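Local coordinates for protein nicotinate-nucleotide--dimethylbenzimidazole phosphoribosyltransferase (Thermus thermophilus HB8, PDB 1WX1) that probably makes alpha-ribazole 5'-phosphate for cobalamin synthesis by transferring the phosphoribosyl group of nicotinate mononucleotide to 5,6-dimethylbenzimidazole, at residues A[10-13]-A[14-18]; A[135-138]-A[139-142]; A[201-204]-A[205-209]; A[231-234]-A[235-239]; A[318-321]-A[322-325]. All blocks are in the same frame, centred on the assembly; numbering follows the deposited sequence.

Interaction 1 (A[10-13]-A[14-18])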
loop_
_atom_site.group_PDB
_atom_site.type_symbol
_atom_site.label_atom_id
_atom_site.label_comp_id
_atom_site.label_asym_id
_atom_site.label_seq_id
_atom_site.Cartn_x
_atom_site.Cartn_y
_atom_site.Cartn_z
ATOM N N ARG A 10 -19.416 -10.813 -6.701
ATOM C CA ARG A 10 -18.472 -11.692 -7.373
ATOM C C ARG A 10 -18.795 -11.740 -8.867
ATOM O O ARG A 10 -17.895 -11.801 -9.704
ATOM C CB ARG A 10 -18.545 -13.090 -6.755
ATOM C CG ARG A 10 -17.368 -13.983 -7.076
ATOM C CD ARG A 10 -17.560 -15.356 -6.448
ATOM N NE ARG A 10 -17.611 -15.299 -4.992
ATOM C CZ ARG A 10 -18.473 -15.988 -4.248
ATOM N NH1 ARG A 10 -19.361 -16.787 -4.827
ATOM N NH2 ARG A 10 -18.449 -15.877 -2.927
ATOM N N LEU A 11 -20.083 -11.695 -9.198
ATOM C CA LEU A 11 -20.513 -11.712 -10.598
ATOM C C LEU A 11 -20.152 -10.407 -11.306
ATOM O O LEU A 11 -19.645 -10.420 -12.430
ATOM C CB LEU A 11 -22.024 -11.907 -10.701
ATOM C CG LEU A 11 -22.664 -13.218 -10.257
ATOM C CD1 LEU A 11 -24.144 -13.190 -10.629
ATOM C CD2 LEU A 11 -21.974 -14.391 -10.935
ATOM N N ARG A 12 -20.427 -9.279 -10.656
ATOM C CA ARG A 12 -20.121 -7.987 -11.260
ATOM C C ARG A 12 -18.620 -7.851 -11.506
ATOM O O ARG A 12 -18.195 -7.359 -12.554
ATOM C CB ARG A 12 -20.606 -6.835 -10.367
ATOM C CG ARG A 12 -20.358 -5.471 -10.993
ATOM C CD ARG A 12 -20.849 -4.300 -10.142
ATOM N NE ARG A 12 -20.552 -3.031 -10.808
ATOM C CZ ARG A 12 -21.200 -2.574 -11.876
ATOM N NH1 ARG A 12 -22.200 -3.275 -12.400
ATOM N NH2 ARG A 12 -20.833 -1.430 -12.442
ATOM N N MET A 13 -17.828 -8.295 -10.535
ATOM C CA MET A 13 -16.370 -8.240 -10.618
ATOM C C MET A 13 -15.891 -8.926 -11.895
ATOM O O MET A 13 -15.062 -8.390 -12.638
ATOM C CB MET A 13 -15.757 -8.937 -9.399
ATOM C CG MET A 13 -14.238 -8.922 -9.342
ATOM S SD MET A 13 -13.548 -7.262 -9.133
ATOM C CE MET A 13 -13.988 -6.940 -7.397
ATOM N N ASP A 14 -16.427 -10.116 -12.143
ATOM C CA ASP A 14 -16.063 -10.890 -13.321
ATOM C C ASP A 14 -16.445 -10.193 -14.627
ATOM O O ASP A 14 -15.914 -10.525 -15.686
ATOM C CB ASP A 14 -16.722 -12.274 -13.266
ATOM C CG ASP A 14 -16.342 -13.146 -14.448
ATOM O OD1 ASP A 14 -17.242 -13.517 -15.232
ATOM O OD2 ASP A 14 -15.139 -13.453 -14.599
ATOM N N GLN A 15 -17.357 -9.227 -14.553
ATOM C CA GLN A 15 -17.791 -8.509 -15.747
ATOM C C GLN A 15 -17.268 -7.077 -15.876
ATOM O O GLN A 15 -17.646 -6.360 -16.802
ATOM C CB GLN A 15 -19.322 -8.505 -15.829
ATOM C CG GLN A 15 -19.913 -9.874 -16.154
ATOM C CD GLN A 15 -19.406 -10.430 -17.482
ATOM O OE1 GLN A 15 -19.673 -9.866 -18.545
ATOM N NE2 GLN A 15 -18.669 -11.538 -17.424
ATOM N N LEU A 16 -16.400 -6.660 -14.959
ATOM C CA LEU A 16 -15.844 -5.310 -15.016
ATOM C C LEU A 16 -14.871 -5.188 -16.181
ATOM O O LEU A 16 -14.300 -6.183 -16.625
ATOM C CB LEU A 16 -15.133 -4.966 -13.705
ATOM C CG LEU A 16 -16.025 -4.880 -12.464
ATOM C CD1 LEU A 16 -15.173 -4.470 -11.272
ATOM C CD2 LEU A 16 -17.157 -3.873 -12.692
ATOM N N THR A 17 -14.680 -3.966 -16.671
ATOM C CA THR A 17 -13.790 -3.728 -17.801
ATOM C C THR A 17 -12.304 -3.877 -17.496
ATOM O O THR A 17 -11.576 -2.894 -17.346
ATOM C CB THR A 17 -14.045 -2.336 -18.428
ATOM O OG1 THR A 17 -14.001 -1.327 -17.411
ATOM C CG2 THR A 17 -15.412 -2.308 -19.110
ATOM N N LYS A 18 -11.866 -5.127 -17.418
ATOM C CA LYS A 18 -10.473 -5.471 -17.166
ATOM C C LYS A 18 -10.318 -6.985 -17.215
ATOM O O LYS A 18 -11.282 -7.725 -17.008
ATOM C CB LYS A 18 -10.006 -4.912 -15.811
ATOM C CG LYS A 18 -10.959 -5.113 -14.652
ATOM C CD LYS A 18 -10.891 -6.512 -14.090
ATOM C CE LYS A 18 -11.722 -6.621 -12.822
ATOM N NZ LYS A 18 -11.609 -7.970 -12.218
#
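Asp14 N makes a weak hydrogen bond to Arg10 O (3.3 Å). Gln15 N keeps a weak bond to Leu11 O, and its better one goes three residues back, to Arg12 O at 2.9 Å. The amide of Gln15 folds back along the surface, where NE2 donates to Asp14 OD1 and OE1 is held by Arg334. Leu16 N repeats the short spacing on Met13 O (3.2 Å), with a straight N-H at 166°. The side chain of Leu16 then spreads between two helix residues: CD1 meets Met13 SD at 3.9 Å, and CD2 lies over one face of the Arg12 guanidinium, 4.0 Å from NE. With an alanine in place of Leu16 the Met13 sulfur is likely to lose a neighbour, and the Arg12 guanidinium the methyl over one face. At Lys18 the chain turns back at chi2 (79°), which carries NZ to within 3.7 Å of Met13 SD; its charge is paired with Glu27. Arg12, extended from CG to NE, bonds Leu322 O through NE and Glu329 through NH1. This helix end packs through Met13 on helix 24-37, while Met13 and Leu16 together rest on Ile321 of helix 306-321, and Thr17 and Lys18 touch the second subunit.

Interaction 2 (A[135-138]-A[139-142])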
loop_
_atom_site.group_PDB
_atom_site.type_symbol
_atom_site.label_atom_id
_atom_site.label_comp_id
_atom_site.label_asym_id
_atom_site.label_seq_id
_atom_site.Cartn_x
_atom_site.Cartn_y
_atom_site.Cartn_z
ATOM N N GLU A 135 -10.592 -5.904 36.348
ATOM C CA GLU A 135 -9.859 -4.824 35.696
ATOM C C GLU A 135 -9.855 -5.051 34.183
ATOM O O GLU A 135 -9.971 -4.105 33.406
ATOM C CB GLU A 135 -8.428 -4.760 36.248
ATOM C CG GLU A 135 -8.399 -4.418 37.743
ATOM C CD GLU A 135 -7.013 -4.493 38.364
ATOM O OE1 GLU A 135 -6.239 -5.409 38.018
ATOM O OE2 GLU A 135 -6.708 -3.642 39.221
ATOM N N ALA A 136 -9.725 -6.308 33.767
ATOM C CA ALA A 136 -9.741 -6.622 32.341
ATOM C C ALA A 136 -11.098 -6.214 31.757
ATOM O O ALA A 136 -11.169 -5.671 30.652
ATOM C CB ALA A 136 -9.493 -8.119 32.122
ATOM N N GLU A 137 -12.178 -6.468 32.497
ATOM C CA GLU A 137 -13.511 -6.093 32.018
ATOM C C GLU A 137 -13.605 -4.580 31.826
ATOM O O GLU A 137 -14.147 -4.107 30.828
ATOM C CB GLU A 137 -14.596 -6.553 32.996
ATOM C CG GLU A 137 -16.011 -6.052 32.668
ATOM C CD GLU A 137 -16.596 -6.614 31.368
ATOM O OE1 GLU A 137 -17.676 -6.135 30.954
ATOM O OE2 GLU A 137 -15.997 -7.531 30.764
ATOM N N ARG A 138 -13.078 -3.814 32.774
ATOM C CA ARG A 138 -13.129 -2.363 32.642
ATOM C C ARG A 138 -12.329 -1.892 31.432
ATOM O O ARG A 138 -12.739 -0.960 30.736
ATOM C CB ARG A 138 -12.624 -1.681 33.918
ATOM C CG ARG A 138 -13.666 -1.651 35.037
ATOM C CD ARG A 138 -13.198 -0.795 36.207
ATOM N NE ARG A 138 -12.287 -1.537 37.069
ATOM C CZ ARG A 138 -11.305 -0.983 37.774
ATOM N NH1 ARG A 138 -11.094 0.328 37.718
ATOM N NH2 ARG A 138 -10.537 -1.742 38.544
ATOM N N ALA A 139 -11.194 -2.535 31.177
ATOM C CA ALA A 139 -10.365 -2.169 30.026
ATOM C C ALA A 139 -11.109 -2.485 28.725
ATOM O O ALA A 139 -11.084 -1.698 27.774
ATOM C CB ALA A 139 -9.033 -2.924 30.066
ATOM N N LEU A 140 -11.763 -3.646 28.690
ATOM C CA LEU A 140 -12.522 -4.065 27.516
ATOM C C LEU A 140 -13.621 -3.051 27.205
ATOM O O LEU A 140 -13.794 -2.646 26.056
ATOM C CB LEU A 140 -13.160 -5.431 27.762
ATOM C CG LEU A 140 -13.949 -6.036 26.600
ATOM C CD1 LEU A 140 -12.995 -6.740 25.659
ATOM C CD2 LEU A 140 -14.968 -7.033 27.139
ATOM N N LEU A 141 -14.355 -2.649 28.240
ATOM C CA LEU A 141 -15.442 -1.684 28.100
ATOM C C LEU A 141 -14.945 -0.308 27.680
ATOM O O LEU A 141 -15.634 0.397 26.948
ATOM C CB LEU A 141 -16.225 -1.565 29.413
ATOM C CG LEU A 141 -16.923 -2.860 29.855
ATOM C CD1 LEU A 141 -17.550 -2.663 31.225
ATOM C CD2 LEU A 141 -17.975 -3.256 28.821
ATOM N N ALA A 142 -13.766 0.081 28.159
ATOM C CA ALA A 142 -13.186 1.373 27.794
ATOM C C ALA A 142 -12.895 1.343 26.297
ATOM O O ALA A 142 -13.025 2.355 25.607
ATOM C CB ALA A 142 -11.889 1.622 28.588
#
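Glu137 and Leu141, one helical turn apart, carry the main side-chain contact on the outer side of helix 133-152. The backbone bonds beneath them are those of a regular alpha-helix: Ala139 N, Leu140 N, Leu141 N and Ala142 N donate in turn to the carbonyls of Glu135, Ala136, Glu137 and Arg138. The Leu140 N to Ala136 O bond measures 2.9 Å, and that from Leu141 N to Glu137 O is 3.0 Å with an angle of 165° at the hydrogen.

Van der Waals contact sets the Glu137 carboxylate against leucine methyls. Its CG stands anti to the backbone N (chi1 173°) and the chain then bends at chi2 (66°), which turns the carboxylate along the helix towards the next turn. There OE1 lies 3.5 Å from Leu141 CD1 and 3.6 Å from Leu141 CD2, facing the fork of the leucine, while OE2 is 3.8 Å from Leu140 CD2, and two leucines thus meet the oxygens of one flat group.

The salt bridges reach outside the two segments: Arg138 to Glu134, and Glu135 to Arg119, with Glu135 also bound to the backbone of Thr132. On the buried side, Ala139 and Leu140 lie against Val231 of helix 228-242, Leu140 also reaches Ala234 and Leu238, and Ala136 packs on Leu219 and Ala223 of helix 218-225.

Interaction 3 (A[201-204]-A[205-209])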
loop_
_atom_site.group_PDB
_atom_site.type_symbol
_atom_site.label_atom_id
_atom_site.label_comp_id
_atom_site.label_asym_id
_atom_site.label_seq_id
_atom_site.Cartn_x
_atom_site.Cartn_y
_atom_site.Cartn_z
ATOM N N LYS A 201 12.453 -12.786 27.527
ATOM C CA LYS A 201 11.074 -12.622 27.059
ATOM C C LYS A 201 10.430 -13.993 26.978
ATOM O O LYS A 201 9.315 -14.171 27.452
ATOM C CB LYS A 201 11.003 -11.915 25.695
ATOM C CG LYS A 201 11.524 -10.490 25.728
ATOM C CD LYS A 201 10.778 -9.591 24.756
ATOM C CE LYS A 201 10.962 -10.018 23.319
ATOM N NZ LYS A 201 10.302 -9.048 22.398
ATOM N N ARG A 202 11.148 -14.966 26.416
ATOM C CA ARG A 202 10.614 -16.316 26.309
ATOM C C ARG A 202 10.314 -16.889 27.687
ATOM O O ARG A 202 9.288 -17.548 27.884
ATOM C CB ARG A 202 11.597 -17.245 25.596
ATOM C CG ARG A 202 11.927 -16.837 24.175
ATOM C CD ARG A 202 13.127 -17.616 23.683
ATOM N NE ARG A 202 13.642 -17.118 22.412
ATOM C CZ ARG A 202 14.864 -17.382 21.959
ATOM N NH1 ARG A 202 15.686 -18.131 22.683
ATOM N NH2 ARG A 202 15.259 -16.922 20.781
ATOM N N GLN A 203 11.222 -16.659 28.639
ATOM C CA GLN A 203 11.002 -17.165 29.990
ATOM C C GLN A 203 9.782 -16.511 30.610
ATOM O O GLN A 203 8.984 -17.174 31.258
ATOM C CB GLN A 203 12.218 -16.951 30.880
ATOM C CG GLN A 203 12.957 -18.241 31.197
ATOM C CD GLN A 203 13.322 -18.376 32.655
ATOM O OE1 GLN A 203 14.511 -18.439 32.997
ATOM N NE2 GLN A 203 12.319 -18.414 33.523
ATOM N N ALA A 204 9.626 -15.213 30.381
ATOM C CA ALA A 204 8.488 -14.478 30.924
ATOM C C ALA A 204 7.203 -15.086 30.393
ATOM O O ALA A 204 6.252 -15.288 31.143
ATOM C CB ALA A 204 8.573 -12.995 30.534
ATOM N N VAL A 205 7.198 -15.400 29.100
ATOM C CA VAL A 205 6.032 -16.000 28.468
ATOM C C VAL A 205 5.764 -17.390 29.042
ATOM O O VAL A 205 4.624 -17.730 29.366
ATOM C CB VAL A 205 6.221 -16.116 26.930
ATOM C CG1 VAL A 205 5.073 -16.924 26.312
ATOM C CG2 VAL A 205 6.270 -14.729 26.313
ATOM N N ALA A 206 6.816 -18.191 29.171
ATOM C CA ALA A 206 6.669 -19.537 29.707
ATOM C C ALA A 206 6.102 -19.498 31.124
ATOM O O ALA A 206 5.262 -20.319 31.483
ATOM C CB ALA A 206 8.020 -20.260 29.694
ATOM N N ARG A 207 6.558 -18.540 31.926
ATOM C CA ARG A 207 6.085 -18.417 33.301
ATOM C C ARG A 207 4.595 -18.107 33.323
ATOM O O ARG A 207 3.836 -18.706 34.086
ATOM C CB ARG A 207 6.842 -17.302 34.029
ATOM C CG ARG A 207 8.351 -17.418 33.948
ATOM C CD ARG A 207 8.968 -17.977 35.209
ATOM N NE ARG A 207 8.892 -17.029 36.317
ATOM C CZ ARG A 207 9.537 -17.179 37.468
ATOM N NH1 ARG A 207 10.311 -18.239 37.663
ATOM N NH2 ARG A 207 9.403 -16.275 38.429
ATOM N N ALA A 208 4.179 -17.166 32.484
ATOM C CA ALA A 208 2.777 -16.773 32.416
ATOM C C ALA A 208 1.885 -17.943 32.014
ATOM O O ALA A 208 0.835 -18.169 32.613
ATOM C CB ALA A 208 2.608 -15.618 31.427
ATOM N N LEU A 209 2.306 -18.685 30.996
ATOM C CA LEU A 209 1.530 -19.825 30.521
ATOM C C LEU A 209 1.382 -20.863 31.628
ATOM O O LEU A 209 0.324 -21.463 31.791
ATOM C CB LEU A 209 2.208 -20.455 29.299
ATOM C CG LEU A 209 2.278 -19.577 28.042
ATOM C CD1 LEU A 209 3.073 -20.292 26.964
ATOM C CD2 LEU A 209 0.868 -19.262 27.547
#
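Val205 N and Ala206 N donate to Lys201 O and Arg202 O, four residues back, in the regular alpha-helical pattern of helix 195-210. The Val205 bond is 3.0 Å to Lys201 O, and the Ala206 bond is 2.9 Å to Arg202 O with an angle of 162°. Ala208 N continues the ladder to Ala204 O at 3.1 Å, and Leu209 N extends it to Val205 O.

The charged ends of the side chains find their polar partners beyond the turn. Lys201 NZ is bound by Gly188 O, with a weak bond to Thr168 OG1, which holds the ammonium in a buried place. Arg207 donates through NE to Ala126 O and, weakly, through NH2 to Gln127 OE1, so the loop at Ala126 holds NE, with weaker help from Gln127 at NH2; a bound sodium ion lies about 7 Å from this side chain.

Packing engages several neighbours. Val205 and Leu209 lean on helix 167-179, at Ala172 and at Ala176 and Ala177 respectively, while Val205 and Ala206 touch Pro183. Small Ala204 meets Ala126. Where the helix is exposed, Gln203 and Arg207 run obliquely past each other, with amide and guanidinium planes 60° apart, so the two groups are not stacked. The contact between them is a loose one: Gln203 NE2 stands 3.8 Å from Arg207 CD.

Interaction 4 (A[231-234]-A[235-239])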
loop_
_atom_site.group_PDB
_atom_site.type_symbol
_atom_site.label_atom_id
_atom_site.label_comp_id
_atom_site.label_asym_id
_atom_site.label_seq_id
_atom_site.Cartn_x
_atom_site.Cartn_y
_atom_site.Cartn_z
ATOM N N VAL A 231 -6.477 -5.777 25.970
ATOM C CA VAL A 231 -7.865 -6.113 26.262
ATOM C C VAL A 231 -8.759 -4.986 25.725
ATOM O O VAL A 231 -9.840 -5.240 25.198
ATOM C CB VAL A 231 -8.081 -6.276 27.778
ATOM C CG1 VAL A 231 -9.555 -6.520 28.081
ATOM C CG2 VAL A 231 -7.232 -7.434 28.289
ATOM N N ALA A 232 -8.302 -3.743 25.867
ATOM C CA ALA A 232 -9.064 -2.603 25.366
ATOM C C ALA A 232 -9.176 -2.715 23.846
ATOM O O ALA A 232 -10.207 -2.377 23.260
ATOM C CB ALA A 232 -8.370 -1.294 25.743
ATOM N N ILE A 233 -8.110 -3.196 23.211
ATOM C CA ILE A 233 -8.109 -3.354 21.765
ATOM C C ILE A 233 -9.168 -4.371 21.347
ATOM O O ILE A 233 -9.836 -4.198 20.327
ATOM C CB ILE A 233 -6.697 -3.728 21.268
ATOM C CG1 ILE A 233 -5.825 -2.461 21.301
ATOM C CG2 ILE A 233 -6.753 -4.320 19.855
ATOM C CD1 ILE A 233 -4.337 -2.707 21.164
ATOM N N ALA A 234 -9.341 -5.418 22.145
ATOM C CA ALA A 234 -10.369 -6.414 21.852
ATOM C C ALA A 234 -11.734 -5.708 21.900
ATOM O O ALA A 234 -12.621 -5.987 21.089
ATOM C CB ALA A 234 -10.323 -7.530 22.878
ATOM N N GLY A 235 -11.888 -4.788 22.852
ATOM C CA GLY A 235 -13.134 -4.051 22.981
ATOM C C GLY A 235 -13.390 -3.154 21.786
ATOM O O GLY A 235 -14.529 -3.015 21.327
ATOM N N ILE A 236 -12.329 -2.537 21.278
ATOM C CA ILE A 236 -12.444 -1.662 20.120
ATOM C C ILE A 236 -12.983 -2.461 18.933
ATOM O O ILE A 236 -13.911 -2.018 18.251
ATOM C CB ILE A 236 -11.068 -1.049 19.760
ATOM C CG1 ILE A 236 -10.659 -0.056 20.853
ATOM C CG2 ILE A 236 -11.118 -0.375 18.376
ATOM C CD1 ILE A 236 -9.190 0.353 20.800
ATOM N N TYR A 237 -12.417 -3.644 18.701
ATOM C CA TYR A 237 -12.858 -4.472 17.581
ATOM C C TYR A 237 -14.254 -5.069 17.778
ATOM O O TYR A 237 -15.023 -5.173 16.823
ATOM C CB TYR A 237 -11.828 -5.578 17.299
ATOM C CG TYR A 237 -10.571 -5.071 16.606
ATOM C CD1 TYR A 237 -9.308 -5.301 17.151
ATOM C CD2 TYR A 237 -10.649 -4.355 15.411
ATOM C CE1 TYR A 237 -8.156 -4.830 16.529
ATOM C CE2 TYR A 237 -9.496 -3.878 14.777
ATOM C CZ TYR A 237 -8.254 -4.120 15.346
ATOM O OH TYR A 237 -7.117 -3.624 14.750
ATOM N N LEU A 238 -14.588 -5.449 19.006
ATOM C CA LEU A 238 -15.912 -6.006 19.282
ATOM C C LEU A 238 -16.990 -4.969 18.973
ATOM O O LEU A 238 -18.047 -5.294 18.423
ATOM C CB LEU A 238 -16.018 -6.439 20.749
ATOM C CG LEU A 238 -15.248 -7.700 21.153
ATOM C CD1 LEU A 238 -15.350 -7.906 22.658
ATOM C CD2 LEU A 238 -15.812 -8.905 20.396
ATOM N N GLU A 239 -16.713 -3.717 19.325
ATOM C CA GLU A 239 -17.655 -2.626 19.094
ATOM C C GLU A 239 -17.766 -2.327 17.599
ATOM O O GLU A 239 -18.867 -2.095 17.080
ATOM C CB GLU A 239 -17.194 -1.370 19.842
ATOM C CG GLU A 239 -18.183 -0.200 19.800
ATOM C CD GLU A 239 -19.467 -0.476 20.571
ATOM O OE1 GLU A 239 -19.444 -1.310 21.500
ATOM O OE2 GLU A 239 -20.500 0.160 20.264
#
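Tyr237 stands beside Ile233 one turn along helix 228-242, a buried alpha-helix packed against the parallel beta-sheet of the fold. Its CB lies 3.9 Å from Ile233 O, the oxygen that accepts its own N-H (3.1 Å, 164°). CG sits anti to the carbonyl carbon of its own residue (chi1 -75°), and this swings the ring back alongside Ile233, the two side chains pointing the same way. Next on the ring, CD1 is 3.4 Å from Ile233 O, so this oxygen serves the N-H and also lies against the ring obliquely. Further out, CE1 touches Ile233 CG2 at 3.6 Å, the branch that stands anti to the backbone N of the isoleucine. The tip, OH, leaves the helix for the sheet, where it is hydrogen-bonded to Val248 O and weakly to Ala160 N, which ties the hydroxyl to strand 247-249 and, weakly, to strand 157-163.

Other side chains pack on the sheet and on helix 133-152. Ile233 and Ile236 lie on strands 47-54 and 157-163, with Ile233 about 10 Å from the side chain of Glu304, the predicted proton acceptor, and Tyr237 also meets helix 252-264. On the side facing helix 133-152, Leu238 touches Arg144, and the carbonyl of Ala234 receives Leu238 N at 2.9 Å while Leu238 CG lies 3.1 Å from Ala234 O.

Interaction 5 (A[318-321]-A[322-325])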
loop_
_atom_site.group_PDB
_atom_site.type_symbol
_atom_site.label_atom_id
_atom_site.label_comp_id
_atom_site.label_asym_id
_atom_site.label_seq_id
_atom_site.Cartn_x
_atom_site.Cartn_y
_atom_site.Cartn_z
ATOM N N ALA A 318 -10.067 -0.456 -3.165
ATOM C CA ALA A 318 -10.701 -1.745 -3.403
ATOM C C ALA A 318 -12.214 -1.582 -3.550
ATOM O O ALA A 318 -12.825 -2.157 -4.452
ATOM C CB ALA A 318 -10.380 -2.700 -2.253
ATOM N N ALA A 319 -12.818 -0.796 -2.667
ATOM C CA ALA A 319 -14.261 -0.574 -2.722
ATOM C C ALA A 319 -14.686 0.044 -4.056
ATOM O O ALA A 319 -15.729 -0.310 -4.604
ATOM C CB ALA A 319 -14.696 0.327 -1.565
ATOM N N ARG A 320 -13.869 0.957 -4.580
ATOM C CA ARG A 320 -14.167 1.626 -5.845
ATOM C C ARG A 320 -14.099 0.708 -7.069
ATOM O O ARG A 320 -14.653 1.032 -8.120
ATOM C CB ARG A 320 -13.215 2.807 -6.059
ATOM C CG ARG A 320 -13.319 3.906 -5.005
ATOM C CD ARG A 320 -14.736 4.456 -4.904
ATOM N NE ARG A 320 -15.252 4.918 -6.194
ATOM C CZ ARG A 320 -16.428 5.519 -6.352
ATOM N NH1 ARG A 320 -17.210 5.736 -5.301
ATOM N NH2 ARG A 320 -16.828 5.900 -7.561
ATOM N N ILE A 321 -13.420 -0.427 -6.949
ATOM C CA ILE A 321 -13.319 -1.347 -8.081
ATOM C C ILE A 321 -14.701 -1.706 -8.608
ATOM O O ILE A 321 -14.928 -1.727 -9.818
ATOM C CB ILE A 321 -12.589 -2.660 -7.697
ATOM C CG1 ILE A 321 -11.118 -2.373 -7.400
ATOM C CG2 ILE A 321 -12.698 -3.669 -8.838
ATOM C CD1 ILE A 321 -10.348 -3.573 -6.871
ATOM N N LEU A 322 -15.625 -1.978 -7.692
ATOM C CA LEU A 322 -16.982 -2.358 -8.063
ATOM C C LEU A 322 -17.783 -1.209 -8.673
ATOM O O LEU A 322 -18.897 -1.405 -9.154
ATOM C CB LEU A 322 -17.700 -2.950 -6.847
ATOM C CG LEU A 322 -17.185 -4.356 -6.494
ATOM C CD1 LEU A 322 -17.543 -4.727 -5.063
ATOM C CD2 LEU A 322 -17.771 -5.361 -7.478
ATOM N N HIS A 323 -17.202 -0.013 -8.662
ATOM C CA HIS A 323 -17.852 1.151 -9.244
ATOM C C HIS A 323 -17.412 1.307 -10.704
ATOM O O HIS A 323 -17.879 2.199 -11.414
ATOM C CB HIS A 323 -17.511 2.404 -8.437
ATOM C CG HIS A 323 -18.154 2.435 -7.084
ATOM N ND1 HIS A 323 -19.268 3.207 -6.809
ATOM C CD2 HIS A 323 -17.869 1.769 -5.945
ATOM C CE1 HIS A 323 -19.634 3.011 -5.557
ATOM N NE2 HIS A 323 -18.805 2.144 -5.006
ATOM N N MET A 324 -16.507 0.438 -11.143
ATOM C CA MET A 324 -16.043 0.463 -12.526
ATOM C C MET A 324 -17.221 0.056 -13.400
ATOM O O MET A 324 -18.203 -0.505 -12.910
ATOM C CB MET A 324 -14.924 -0.553 -12.757
ATOM C CG MET A 324 -13.560 -0.169 -12.225
ATOM S SD MET A 324 -12.437 -1.569 -12.382
ATOM C CE MET A 324 -12.300 -1.705 -14.176
ATOM N N ALA A 325 -17.117 0.331 -14.693
ATOM C CA ALA A 325 -18.170 -0.048 -15.626
ATOM C C ALA A 325 -17.913 -1.486 -16.062
ATOM O O ALA A 325 -16.765 -1.940 -16.070
ATOM C CB ALA A 325 -18.145 0.869 -16.838
#
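Arg320 and His323 stack: the guanidinium lies flat on the imidazole, the centres 3.8 Å apart and the planes 15° from parallel. NH1 sits over the middle of the ring, 3.6 Å from His323 ND1. The arginine chain is bent at chi2 and chi3 (-57° and -54°), which folds the guanidinium back over the histidine. At the ring edge, in its plane, Ala319 O approaches His323 CD2 at 3.3 Å.

Between the two segments the hydrogen bonds are backbone ones: His323 N donates to Arg320 O at 2.8 Å, and Met324 N to Ile321 O at 3.0 Å. The side-chain polar ends are held from outside. His323 NE2 is bonded to Pro42 O, and Arg320 NH2 to Gln87 of the second subunit, so the stack links the helix end with the loop at Pro42 and with the dimer partner.

Among apolar contacts, Ile321 CG2 lies 4.1 Å from Met324 SD, the two chains side by side. Ile321 packs also on Phe88 of the second subunit, and Met324 on Ala84 of that subunit.

Were His323 an alanine, the Arg320 guanidinium would probably lose its flat support and Pro42 O its donor. A type I beta turn runs from Ile321 to Met324, and His323, at its third position, carries the stack at the subunit interface.

How the interactions relate
Interactions 1 and 5 share one region: both lie where a helix gives way to a loop, they touch each other through Arg12 and Leu322, and both meet the second subunit. Their chemistry is that of short-spaced backbone bonds and charged side chains placed by outside partners. Interactions 2 and 4 form a second pair, two neighbouring helices with centres 9 Å apart, joined by Leu140 and Val231; interaction 4 is buried and mostly apolar, with the Tyr237 hydroxyl bonded to the sheet, whereas interaction 2 has an outer, charged face. Interaction 3 stands apart, its centre 24 Å from those of interactions 2 and 4, on a partly buried helix with polar residues at its surface.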